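Local structure of glycoside hydrolase family protein (Novosphingobium sp. PP1Y, 6Q2F) at residues A117-D122 / P489-K494; R495-L500 / N576-Y581; S645-M650 / V676-V681. The protein hydrolyses alpha-L-rhamnosides as a glycoside hydrolase, probably releasing L-rhamnose from natural glycosides. All blocks are in the same frame, centred on the assembly; numbering follows the deposited sequence.

The three contacts follow one another along the chain, and none crosses or encloses another. Interaction 1 closes a long loop of 366 residues. It ties helix 108-124 to the turn that follows helix 469-487, and the loop it closes includes several antiparallel strands. Interaction 2 opens at once, at Arg-495, and pairs strand 497-502 with strand 579-582, whose connection includes helix 543-575. It touches interaction 1 through Met-491 O and Val-497 N, and through Gly-493 O and Arg-498 NE. Interaction 3 closes a short loop, pairing strand 642-649 with strand 674-677. Interactions 2 and 3 belong to the same eight-stranded parallel barrel, to which strand 697-698 is added antiparallel.

Interaction 1. Residues A117-D122 / P489-K494; sequences AAHEAD and PDMVGK
Met-491, a selenomethionine, lies over one face of the His-119 ring, and the two side chains cross at about a right angle. The contact belongs to the outer layer of a (beta/alpha)8 barrel. It seats the turn before strand 497-502 against the barrel helix 108-124. Met-491 CG sits above the rim of the ring, 3.6 Å from His-119 NE2, and makes a CH-pi contact. The selenium is also over this face, with Met-491 SE 3.9 Å from the centroid of the His-119 ring and 19° off its normal. Chi1 of Met-491 puts CG over the imidazole, and the bend at chi2 (-68°) keeps SE over it as well. Met-491 CE ends near the ring too, 3.8 Å from His-119 CE1.

One helical turn on, Asp-122 crosses the same side chain, with its CB 3.9 Å from Met-491 SE. Its CG is anti to the backbone N (chi1 179°), and the carboxylate passes near the selenomethionine methyl. The charge is met elsewhere: Asp-122 OD2 forms a salt bridge with Arg-495. At the base of the side chain, Ala-118 CB packs on Met-491 CB at 4.0 Å. Ala-118 also touches Ala-487 of helix 469-487 and Leu-128 of strand 127-131, so this end of the contact is buried.

The polar side is that of Asp-490 and a water. Asp-490 OD2 is 4.0 Å from His-119 CE1 and approaches the ring obliquely. The water joins the two residues, lying 2.9 Å from His-119 NE2 and giving a weak hydrogen bond to Asp-490 OD1.

Interaction 2. Residues R495-L500 / N576-Y581; sequences RGVRAL and NDLKVY
Leu-578 CD2 presses on the backbone of the neighbouring strand, 3.3 Å from Val-497 O. This is the tight half of the contact. Three backbone hydrogen bonds hold it: Lys-579 N to Arg-498 O, Leu-500 N to Lys-579 O and Tyr-581 N to Leu-500 O. The middle one is the shortest, with Leu-500 N 2.7 Å from Lys-579 O. Ala-499 pairs with Lys-579 and Leu-500 with Val-580, in parallel register. Leu-500 and Val-580 point to one face of the sheet, where both pack on Ala-573 of helix 543-575.

The two segments are neighbouring parallel strands of a (beta/alpha)8 barrel, linked through helix 543-575. Asp-577, with positive phi, is the C-prime residue of the Schellman motif that ends this helix. Beyond the bridges, Tyr-581 turns the edge of its ring to Ala-499, with CE1 3.9 Å from Ala-499 CB in the ring plane. Its OH is hydrogen-bonded to Glu-127 and Arg-674, residues of two other barrel strands.

The solvent side, at the Arg-498 and Lys-579 side chains, is looser. The two lie side by side and point the same way. Lys-579 NZ stands over one face of the guanidinium, 3.5 Å from Arg-498 NH2. Such like charges probably repel, but a water accepts a hydrogen bond from Lys-579 NZ at 3.0 Å and a weak one from Arg-498 NH2. Bends at chi2 and chi3 (-59° and -50°) fold the guanidinium back alongside Lys-579, and Arg-498 NE is hydrogen-bonded to Gly-493 O. A second water, in the guanidinium plane, accepts from Arg-498 NH2 and donates to Asp-577 O at 3.1 Å.

Interaction 3. Residues S645-M650 / V676-V681; sequences SMTASM and VIHTSV
His-678 and Thr-647 meet with the threonine over one face of the imidazole. Just before this pair, two backbone hydrogen bonds join the strands. Ser-645 N donates to Val-676 O at 2.8 Å. His-678 N donates to Ser-645 O at 3.0 Å, a nearly straight bond (169°). Ser-645 pairs with Ile-677 in a parallel bridge between these bonds.

The CB of His-678 meets both Thr-647 OG1 and Ser-645 O, the latter at 3.6 Å. CG is anti to the backbone N (chi1 -176°), which turns the ring toward Thr-647. Here the ring is closest to its partner: His-678 CG is 3.2 Å from Thr-647 OG1, which stands above the rim of the face. CD2 also lies by this hydroxyl. ND1 is hydrogen-bonded to Gly-698 O, and this helps to fix the rotation of the ring. CE1 lies under the methyl, 3.7 Å from Thr-647 CG2, and the methyl makes a CH-pi contact with the ring. NE2, at the tip, is 3.9 Å from Thr-647 OG1. The opposite face of the imidazole is covered by Thr-679 CG2, over its centre. The peptide bond between His-678 and Thr-679 is cis.

Away from the histidine, Met-646, a selenomethionine, and Ile-677 run side by side. Met-646 CE touches Ile-677 CG1 at 4.0 Å, and the Met-646 side chain also packs on Leu-660, Phe-663 and Ile-664 of helix 657-670. Ser-645 OG is hydrogen-bonded to Glu-667 of the same helix. Glu-644, just before Ser-645, is one of the sodium-site residues, and the His-678 side chain is about 7 Å from that ion. The arrangement is that of a beta-alpha-beta crossover in a (beta/alpha)8 barrel, at the C-terminal ends of its strands, where active sites of this fold lie.

Interaction 1. Residues A117-D122 / P489-K494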
loop_
_atom_site.group_PDB
_atom_site.type_symbol
_atom_site.label_atom_id
_atom_site.label_comp_id
_atom_site.label_asym_id
_atom_site.label_seq_id
_atom_site.Cartn_x
_atom_site.Cartn_y
_atom_site.Cartn_z
ATOM N N ALA A 117 -15.414 -22.876 11.224
ATOM C CA ALA A 117 -14.640 -21.684 11.553
ATOM C C ALA A 117 -15.551 -20.526 11.902
ATOM O O ALA A 117 -15.289 -19.779 12.849
ATOM C CB ALA A 117 -13.731 -21.282 10.385
ATOM N N ALA A 118 -16.636 -20.358 11.149
ATOM C CA ALA A 118 -17.510 -19.223 11.409
ATOM C C ALA A 118 -18.206 -19.382 12.754
ATOM O O ALA A 118 -18.365 -18.412 13.501
ATOM C CB ALA A 118 -18.527 -19.071 10.272
ATOM N N HIS A 119 -18.617 -20.614 13.087
ATOM C CA HIS A 119 -19.290 -20.834 14.361
ATOM C C HIS A 119 -18.322 -20.694 15.523
ATOM O O HIS A 119 -18.705 -20.236 16.605
ATOM C CB HIS A 119 -19.961 -22.208 14.378
ATOM C CG HIS A 119 -21.322 -22.210 13.753
ATOM N ND1 HIS A 119 -22.428 -21.665 14.373
ATOM C CD2 HIS A 119 -21.751 -22.656 12.545
ATOM C CE1 HIS A 119 -23.480 -21.791 13.584
ATOM N NE2 HIS A 119 -23.101 -22.405 12.476
ATOM N N GLU A 120 -17.067 -21.098 15.321
ATOM C CA GLU A 120 -16.074 -20.954 16.377
ATOM C C GLU A 120 -15.742 -19.492 16.604
ATOM O O GLU A 120 -15.554 -19.070 17.750
ATOM C CB GLU A 120 -14.806 -21.736 16.033
ATOM C CG GLU A 120 -14.946 -23.243 16.206
ATOM C CD GLU A 120 -15.095 -23.649 17.659
ATOM O OE1 GLU A 120 -14.071 -23.679 18.380
ATOM O OE2 GLU A 120 -16.238 -23.929 18.078
ATOM N N ALA A 121 -15.643 -18.704 15.529
ATOM C CA ALA A 121 -15.391 -17.277 15.713
ATOM C C ALA A 121 -16.563 -16.622 16.427
ATOM O O ALA A 121 -16.374 -15.821 17.345
ATOM C CB ALA A 121 -15.135 -16.600 14.366
ATOM N N ASP A 122 -17.791 -16.969 16.027
ATOM C CA ASP A 122 -18.962 -16.484 16.740
ATOM C C ASP A 122 -18.901 -16.888 18.210
ATOM O O ASP A 122 -19.059 -16.049 19.099
ATOM C CB ASP A 122 -20.224 -17.023 16.076
ATOM C CG ASP A 122 -21.488 -16.590 16.785
ATOM O OD1 ASP A 122 -21.835 -15.385 16.702
ATOM O OD2 ASP A 122 -22.137 -17.449 17.414
ATOM N N PRO A 489 -26.566 -18.811 6.243
ATOM C CA PRO A 489 -26.870 -17.366 6.209
ATOM C C PRO A 489 -26.879 -16.726 7.587
ATOM O O PRO A 489 -26.648 -15.520 7.691
ATOM C CB PRO A 489 -28.261 -17.291 5.548
ATOM C CG PRO A 489 -28.558 -18.743 5.057
ATOM C CD PRO A 489 -27.726 -19.643 5.914
ATOM N N ASP A 490 -27.107 -17.498 8.653
ATOM C CA ASP A 490 -26.998 -16.951 10.001
ATOM C C ASP A 490 -25.559 -16.620 10.373
ATOM O O ASP A 490 -25.329 -15.975 11.401
ATOM C CB ASP A 490 -27.599 -17.930 11.028
ATOM C CG ASP A 490 -26.997 -19.348 10.936
ATOM O OD1 ASP A 490 -26.834 -19.865 9.807
ATOM O OD2 ASP A 490 -26.681 -19.953 11.995
HETATM N N MSE A 491 -24.588 -17.035 9.570
HETATM C CA MSE A 491 -23.189 -16.833 9.922
HETATM C C MSE A 491 -22.500 -15.892 8.940
HETATM O O MSE A 491 -21.288 -15.926 8.788
HETATM C CB MSE A 491 -22.462 -18.180 9.961
HETATM C CG MSE A 491 -22.805 -19.052 11.160
HETATM SE SE MSE A 491 -22.139 -18.278 12.884
HETATM C CE MSE A 491 -23.827 -17.985 13.766
ATOM N N VAL A 492 -23.280 -15.057 8.261
ATOM C CA VAL A 492 -22.741 -14.028 7.389
ATOM C C VAL A 492 -23.494 -12.737 7.697
ATOM O O VAL A 492 -24.722 -12.673 7.546
ATOM C CB VAL A 492 -22.866 -14.389 5.898
ATOM C CG1 VAL A 492 -22.304 -13.267 5.059
ATOM C CG2 VAL A 492 -22.128 -15.715 5.588
ATOM N N GLY A 493 -22.766 -11.711 8.131
ATOM C CA GLY A 493 -23.408 -10.446 8.465
ATOM C C GLY A 493 -23.174 -10.083 9.915
ATOM O O GLY A 493 -22.052 -9.733 10.282
ATOM N N LYS A 494 -24.213 -10.183 10.746
ATOM C CA LYS A 494 -24.101 -9.792 12.146
ATOM C C LYS A 494 -23.386 -10.836 12.995
ATOM O O LYS A 494 -22.944 -10.518 14.102
ATOM C CB LYS A 494 -25.486 -9.522 12.722
ATOM C CG LYS A 494 -26.164 -8.338 12.036
ATOM C CD LYS A 494 -27.437 -7.922 12.748
ATOM C CE LYS A 494 -27.605 -6.413 12.685
ATOM N NZ LYS A 494 -28.701 -5.935 13.572
HETATM O O HOH W 1 -24.424 -22.133 9.914
#

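Interaction 2. Residues R495-L500 / N576-Y581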
loop_
_atom_site.group_PDB
_atom_site.type_symbol
_atom_site.label_atom_id
_atom_site.label_comp_id
_atom_site.label_asym_id
_atom_site.label_seq_id
_atom_site.Cartn_x
_atom_site.Cartn_y
_atom_site.Cartn_z
ATOM N N ARG A 495 -23.249 -12.061 12.494
ATOM C CA ARG A 495 -22.610 -13.138 13.226
ATOM C C ARG A 495 -21.738 -13.922 12.260
ATOM O O ARG A 495 -21.990 -13.937 11.051
ATOM C CB ARG A 495 -23.660 -14.040 13.886
ATOM C CG ARG A 495 -24.346 -13.384 15.108
ATOM C CD ARG A 495 -25.459 -14.265 15.660
ATOM N NE ARG A 495 -24.953 -15.361 16.485
ATOM C CZ ARG A 495 -25.617 -16.494 16.726
ATOM N NH1 ARG A 495 -26.816 -16.702 16.189
ATOM N NH2 ARG A 495 -25.071 -17.433 17.492
ATOM N N GLY A 496 -20.707 -14.571 12.798
ATOM C CA GLY A 496 -19.828 -15.391 11.982
ATOM C C GLY A 496 -18.902 -14.545 11.130
ATOM O O GLY A 496 -17.973 -13.917 11.652
ATOM N N VAL A 497 -19.118 -14.547 9.815
ATOM C CA VAL A 497 -18.361 -13.677 8.914
ATOM C C VAL A 497 -18.888 -12.250 9.089
ATOM O O VAL A 497 -20.055 -11.969 8.808
ATOM C CB VAL A 497 -18.474 -14.143 7.458
ATOM C CG1 VAL A 497 -17.629 -13.266 6.541
ATOM C CG2 VAL A 497 -18.040 -15.595 7.326
ATOM N N ARG A 498 -18.041 -11.359 9.605
ATOM C CA ARG A 498 -18.455 -9.988 9.870
ATOM C C ARG A 498 -17.956 -9.021 8.823
ATOM O O ARG A 498 -18.415 -7.875 8.797
ATOM C CB ARG A 498 -17.934 -9.500 11.235
ATOM C CG ARG A 498 -18.259 -10.447 12.402
ATOM C CD ARG A 498 -19.771 -10.629 12.513
ATOM N NE ARG A 498 -20.456 -9.347 12.505
ATOM C CZ ARG A 498 -20.551 -8.539 13.558
ATOM N NH1 ARG A 498 -19.984 -8.875 14.716
ATOM N NH2 ARG A 498 -21.193 -7.379 13.446
ATOM N N ALA A 499 -16.997 -9.429 7.994
ATOM C CA ALA A 499 -16.324 -8.420 7.205
ATOM C C ALA A 499 -15.779 -9.005 5.929
ATOM O O ALA A 499 -15.510 -10.210 5.827
ATOM C CB ALA A 499 -15.167 -7.767 8.005
ATOM N N LEU A 500 -15.567 -8.107 4.983
ATOM C CA LEU A 500 -15.000 -8.373 3.676
ATOM C C LEU A 500 -13.678 -7.634 3.596
ATOM O O LEU A 500 -13.551 -6.527 4.122
ATOM C CB LEU A 500 -15.944 -7.856 2.589
ATOM C CG LEU A 500 -16.380 -8.649 1.375
ATOM C CD1 LEU A 500 -16.703 -10.088 1.747
ATOM C CD2 LEU A 500 -17.622 -7.926 0.825
ATOM N N ASN A 576 -25.541 -6.480 3.242
ATOM C CA ASN A 576 -25.456 -7.790 3.872
ATOM C C ASN A 576 -24.916 -7.727 5.304
ATOM O O ASN A 576 -24.473 -8.749 5.835
ATOM C CB ASN A 576 -24.597 -8.723 3.022
ATOM C CG ASN A 576 -25.306 -9.151 1.734
ATOM O OD1 ASN A 576 -26.041 -10.129 1.721
ATOM N ND2 ASN A 576 -25.079 -8.399 0.641
ATOM N N ASP A 577 -24.932 -6.546 5.932
ATOM C CA ASP A 577 -24.486 -6.366 7.323
ATOM C C ASP A 577 -23.009 -6.690 7.512
ATOM O O ASP A 577 -22.595 -7.091 8.597
ATOM C CB ASP A 577 -25.321 -7.205 8.300
ATOM C CG ASP A 577 -26.782 -6.852 8.270
ATOM O OD1 ASP A 577 -27.099 -5.653 8.256
ATOM O OD2 ASP A 577 -27.608 -7.785 8.262
ATOM N N LEU A 578 -22.219 -6.528 6.463
ATOM C CA LEU A 578 -20.783 -6.733 6.521
ATOM C C LEU A 578 -20.059 -5.387 6.539
ATOM O O LEU A 578 -20.532 -4.400 5.966
ATOM C CB LEU A 578 -20.308 -7.552 5.318
ATOM C CG LEU A 578 -20.864 -8.983 5.189
ATOM C CD1 LEU A 578 -20.566 -9.579 3.809
ATOM C CD2 LEU A 578 -20.239 -9.874 6.266
ATOM N N LYS A 579 -18.897 -5.360 7.193
ATOM C CA LYS A 579 -17.967 -4.242 7.080
ATOM C C LYS A 579 -16.913 -4.552 6.025
ATOM O O LYS A 579 -16.701 -5.702 5.645
ATOM C CB LYS A 579 -17.292 -3.952 8.420
ATOM C CG LYS A 579 -18.233 -3.698 9.563
ATOM C CD LYS A 579 -17.468 -3.518 10.876
ATOM C CE LYS A 579 -18.389 -3.663 12.092
ATOM N NZ LYS A 579 -18.715 -5.100 12.404
ATOM N N VAL A 580 -16.253 -3.501 5.547
ATOM C CA VAL A 580 -15.205 -3.629 4.530
ATOM C C VAL A 580 -13.893 -3.109 5.099
ATOM O O VAL A 580 -13.806 -1.935 5.490
ATOM C CB VAL A 580 -15.564 -2.881 3.244
ATOM C CG1 VAL A 580 -14.478 -3.085 2.179
ATOM C CG2 VAL A 580 -16.880 -3.366 2.759
ATOM N N TYR A 581 -12.894 -3.990 5.170
ATOM C CA TYR A 581 -11.489 -3.604 5.251
ATOM C C TYR A 581 -10.990 -3.332 3.836
ATOM O O TYR A 581 -11.100 -4.199 2.962
ATOM C CB TYR A 581 -10.652 -4.714 5.873
ATOM C CG TYR A 581 -10.835 -4.913 7.346
ATOM C CD1 TYR A 581 -11.891 -5.653 7.838
ATOM C CD2 TYR A 581 -9.910 -4.392 8.250
ATOM C CE1 TYR A 581 -12.047 -5.833 9.192
ATOM C CE2 TYR A 581 -10.035 -4.587 9.586
ATOM C CZ TYR A 581 -11.097 -5.302 10.065
ATOM O OH TYR A 581 -11.219 -5.466 11.415
HETATM O O HOH W 2 -20.356 -6.738 10.490
HETATM O O HOH W 3 -23.186 -6.208 11.508
#

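Interaction 3. Residues S645-M650 / V676-V681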
loop_
_atom_site.group_PDB
_atom_site.type_symbol
_atom_site.label_atom_id
_atom_site.label_comp_id
_atom_site.label_asym_id
_atom_site.label_seq_id
_atom_site.Cartn_x
_atom_site.Cartn_y
_atom_site.Cartn_z
ATOM N N SER A 645 0.331 -6.127 8.604
ATOM C CA SER A 645 1.444 -5.730 9.468
ATOM C C SER A 645 2.540 -6.788 9.490
ATOM O O SER A 645 2.293 -7.939 9.855
ATOM C CB SER A 645 0.968 -5.452 10.901
ATOM O OG SER A 645 -0.005 -4.438 10.952
HETATM N N MSE A 646 3.752 -6.371 9.132
HETATM C CA MSE A 646 4.985 -7.080 9.459
HETATM C C MSE A 646 5.234 -8.258 8.574
HETATM O O MSE A 646 5.833 -9.269 8.991
HETATM C CB MSE A 646 4.993 -7.517 10.927
HETATM C CG MSE A 646 5.057 -6.323 11.826
HETATM SE SE MSE A 646 5.167 -6.720 13.722
HETATM C CE MSE A 646 3.443 -7.158 13.887
ATOM N N THR A 647 4.795 -8.120 7.334
ATOM C CA THR A 647 5.185 -9.082 6.321
ATOM C C THR A 647 6.701 -9.151 6.267
ATOM O O THR A 647 7.388 -8.126 6.353
ATOM C CB THR A 647 4.621 -8.692 4.959
ATOM O OG1 THR A 647 3.201 -8.576 5.059
ATOM C CG2 THR A 647 4.990 -9.762 3.942
ATOM N N ALA A 648 7.222 -10.368 6.158
ATOM C CA ALA A 648 8.651 -10.609 6.136
ATOM C C ALA A 648 8.974 -11.590 5.025
ATOM O O ALA A 648 8.205 -12.510 4.744
ATOM C CB ALA A 648 9.144 -11.161 7.476
ATOM N N SER A 649 10.125 -11.388 4.406
ATOM C CA SER A 649 10.561 -12.203 3.286
ATOM C C SER A 649 11.886 -12.879 3.617
ATOM O O SER A 649 12.839 -12.211 4.019
ATOM C CB SER A 649 10.681 -11.336 2.026
ATOM O OG SER A 649 11.234 -12.078 0.974
HETATM N N MSE A 650 11.928 -14.204 3.456
HETATM C CA MSE A 650 13.147 -14.995 3.586
HETATM C C MSE A 650 13.838 -14.789 4.938
HETATM O O MSE A 650 15.046 -14.568 5.016
HETATM C CB MSE A 650 14.094 -14.678 2.430
HETATM C CG MSE A 650 13.553 -15.142 1.088
HETATM SE SE MSE A 650 14.763 -14.843 -0.395
HETATM C CE MSE A 650 14.570 -12.928 -0.688
ATOM N N VAL A 676 -3.250 -5.730 11.541
ATOM C CA VAL A 676 -3.703 -7.034 11.088
ATOM C C VAL A 676 -2.428 -7.797 10.748
ATOM O O VAL A 676 -1.788 -7.532 9.720
ATOM C CB VAL A 676 -4.668 -6.946 9.895
ATOM C CG1 VAL A 676 -5.237 -8.347 9.569
ATOM C CG2 VAL A 676 -5.812 -5.956 10.216
ATOM N N ILE A 677 -2.006 -8.657 11.641
ATOM C CA ILE A 677 -0.748 -9.323 11.466
ATOM C C ILE A 677 -0.671 -10.320 10.356
ATOM O O ILE A 677 -1.431 -11.208 10.289
ATOM C CB ILE A 677 -0.266 -9.953 12.775
ATOM C CG1 ILE A 677 -0.193 -8.903 13.854
ATOM C CG2 ILE A 677 1.077 -10.612 12.591
ATOM C CD1 ILE A 677 -0.411 -9.421 15.236
ATOM N N HIS A 678 0.296 -10.122 9.505
ATOM C CA HIS A 678 0.588 -11.001 8.425
ATOM C C HIS A 678 1.715 -11.905 8.878
ATOM O O HIS A 678 2.804 -11.427 8.948
ATOM C CB HIS A 678 1.093 -10.171 7.276
ATOM C CG HIS A 678 1.360 -10.944 6.038
ATOM N ND1 HIS A 678 2.425 -11.792 5.910
ATOM C CD2 HIS A 678 0.701 -10.993 4.868
ATOM C CE1 HIS A 678 2.398 -12.348 4.725
ATOM N NE2 HIS A 678 1.365 -11.876 4.071
ATOM N N THR A 679 1.506 -13.187 9.155
ATOM C CA THR A 679 0.253 -13.899 9.174
ATOM C C THR A 679 0.253 -14.991 10.226
ATOM O O THR A 679 1.217 -15.268 10.856
ATOM C CB THR A 679 -0.039 -14.760 7.936
ATOM O OG1 THR A 679 1.120 -15.002 7.174
ATOM C CG2 THR A 679 -1.092 -14.267 7.185
ATOM N N SER A 680 -0.893 -15.603 10.361
ATOM C CA SER A 680 -1.133 -16.677 11.218
ATOM C C SER A 680 -1.685 -17.780 10.335
ATOM O O SER A 680 -2.857 -17.957 10.232
ATOM C CB SER A 680 -2.125 -16.276 12.276
ATOM O OG SER A 680 -2.187 -17.198 13.286
ATOM N N VAL A 681 -0.805 -18.508 9.684
ATOM C CA VAL A 681 -1.201 -19.633 8.855
ATOM C C VAL A 681 -1.952 -20.658 9.703
ATOM O O VAL A 681 -1.608 -20.914 10.862
ATOM C CB VAL A 681 0.054 -20.224 8.188
ATOM C CG1 VAL A 681 -0.164 -21.669 7.798
ATOM C CG2 VAL A 681 0.433 -19.408 6.961
#